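Local coordinates for protein probable CoA-transferase alpha subunit (Rhodococcus jostii, PDB 6COJ) that probably works as the alpha subunit of a CoA-transferase-family enzyme and binds a CoA thioester of a spirocyclic lactone, at residues A[211-216]-A[241-246]. The protein carries 1 engineered substitution. Numbering follows the deposited sequence.
Sequences EKRFVS and MVDGVV
Arg213 and Asp243 clasp each other where strand 213-217 comes alongside strand 244-247, the outermost strand at this side of the chain's parallel Rossmann-like sheet. Asp243 OD2 takes two donors: it uses its anti lone pair for the backbone N of Arg213, at 2.8 Å, and meets Arg213 NE at 3.0 Å, on the syn side but 33° out of the carboxylate plane. The second is a salt bridge, with OD2 lying in the guanidinium plane. Bends at chi2 (80°) and chi3 (57°) curl the arginine back to reach it and lay one guanidinium face over the Met241–Val242 peptide. The far end is tied as well, NH1 to Cys207 O and NH2 to Met240 O.

Along the backbone, Arg213 O accepts from both Asp243 N (2.8 Å) and Gly244 N (3.1 Å). Regular parallel pairing follows, with Val215 N bonded to Gly244 O at 3.0 Å and Val246 N to Val215 O at 2.8 Å.

Apolar contacts divide between the two faces. Val215 CG1 meets Val242 CG1 at 3.6 Å and also touches Val245 CG2; on the opposite face the Phe214 ring lies obliquely beside Gly244 CA, near helix 23-28.

With both its backbone N and NE on one carboxylate oxygen, Arg213 holds the loop residue Asp243, just ahead of strand 244-247, against the neighbouring segment, and this ion pair probably offsets the charge of the buried arginine, while Asp243 stays partly exposed.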
# COMPACT_ATOMS: atom_id res chain seq x y z
N GLU A 211 -17.31 9.17 1.62
CA GLU A 211 -18.15 9.43 2.78
C GLU A 211 -19.19 8.34 2.99
O GLU A 211 -19.35 7.82 4.10
CB GLU A 211 -18.84 10.78 2.61
CG GLU A 211 -19.72 11.20 3.76
CD GLU A 211 -18.93 11.59 5.00
OE1 GLU A 211 -19.52 11.58 6.10
OE2 GLU A 211 -17.72 11.89 4.85
N LYS A 212 -19.92 7.98 1.93
CA LYS A 212 -20.96 6.94 1.98
C LYS A 212 -20.52 5.77 1.11
O LYS A 212 -20.16 5.96 -0.05
CB LYS A 212 -22.29 7.47 1.43
CG LYS A 212 -22.86 8.68 2.14
CD LYS A 212 -24.11 9.16 1.39
CE LYS A 212 -24.50 10.58 1.77
NZ LYS A 212 -24.77 10.72 3.22
N ARG A 213 -20.54 4.56 1.67
CA ARG A 213 -19.93 3.41 1.02
C ARG A 213 -20.95 2.29 0.90
O ARG A 213 -21.48 1.82 1.90
CB ARG A 213 -18.73 2.94 1.83
CG ARG A 213 -17.49 3.82 1.70
CD ARG A 213 -17.54 5.07 2.55
NE ARG A 213 -17.73 4.77 3.97
CZ ARG A 213 -16.73 4.49 4.81
NH1 ARG A 213 -15.48 4.47 4.37
NH2 ARG A 213 -16.99 4.24 6.08
N PHE A 214 -21.20 1.85 -0.33
CA PHE A 214 -22.15 0.77 -0.59
C PHE A 214 -21.42 -0.37 -1.28
O PHE A 214 -20.77 -0.16 -2.31
CB PHE A 214 -23.33 1.29 -1.40
CG PHE A 214 -24.05 2.38 -0.70
CD1 PHE A 214 -24.89 2.10 0.36
CD2 PHE A 214 -23.79 3.71 -1.02
CE1 PHE A 214 -25.50 3.11 1.05
CE2 PHE A 214 -24.41 4.73 -0.33
CZ PHE A 214 -25.26 4.43 0.71
N VAL A 215 -21.50 -1.57 -0.70
CA VAL A 215 -20.91 -2.77 -1.27
C VAL A 215 -22.03 -3.73 -1.62
O VAL A 215 -22.86 -4.07 -0.76
CB VAL A 215 -19.87 -3.43 -0.34
CG1 VAL A 215 -20.47 -3.81 1.00
CG2 VAL A 215 -19.26 -4.65 -1.02
N SER A 216 -22.10 -4.13 -2.88
CA SER A 216 -22.93 -5.27 -3.24
C SER A 216 -22.05 -6.52 -3.22
O SER A 216 -20.85 -6.45 -3.51
CB SER A 216 -23.61 -5.04 -4.60
OG SER A 216 -22.67 -4.78 -5.63
N MET A 241 -15.47 0.66 6.91
CA MET A 241 -15.32 1.04 5.51
C MET A 241 -16.60 0.92 4.71
O MET A 241 -16.57 1.16 3.49
CB MET A 241 -14.23 0.18 4.86
CG MET A 241 -12.88 0.33 5.55
SD MET A 241 -11.66 -0.91 5.07
CE MET A 241 -11.28 -0.42 3.39
N VAL A 242 -17.72 0.57 5.34
CA VAL A 242 -18.96 0.24 4.64
C VAL A 242 -20.14 0.82 5.39
O VAL A 242 -20.23 0.71 6.62
CB VAL A 242 -19.12 -1.30 4.52
CG1 VAL A 242 -20.48 -1.65 3.92
CG2 VAL A 242 -17.99 -1.89 3.71
N ASP A 243 -21.08 1.40 4.65
CA ASP A 243 -22.31 1.89 5.25
C ASP A 243 -23.54 1.08 4.87
O ASP A 243 -24.47 0.99 5.68
CB ASP A 243 -22.53 3.37 4.93
CG ASP A 243 -21.35 4.20 5.37
OD1 ASP A 243 -21.10 4.30 6.59
OD2 ASP A 243 -20.64 4.72 4.49
N GLY A 244 -23.57 0.48 3.69
CA GLY A 244 -24.67 -0.38 3.31
C GLY A 244 -24.17 -1.59 2.55
O GLY A 244 -23.20 -1.50 1.79
N VAL A 245 -24.84 -2.71 2.77
CA VAL A 245 -24.51 -4.00 2.15
C VAL A 245 -25.71 -4.47 1.34
O VAL A 245 -26.82 -4.58 1.88
CB VAL A 245 -24.16 -5.05 3.23
CG1 VAL A 245 -23.94 -6.42 2.58
CG2 VAL A 245 -22.96 -4.61 4.03
N VAL A 246 -25.49 -4.76 0.06
CA VAL A 246 -26.55 -5.23 -0.83
C VAL A 246 -26.21 -6.65 -1.27
O VAL A 246 -25.12 -6.90 -1.79
CB VAL A 246 -26.70 -4.31 -2.06
CG1 VAL A 246 -27.83 -4.82 -2.96
CG2 VAL A 246 -26.95 -2.87 -1.63
O HOH W 1 -19.23 5.44 7.67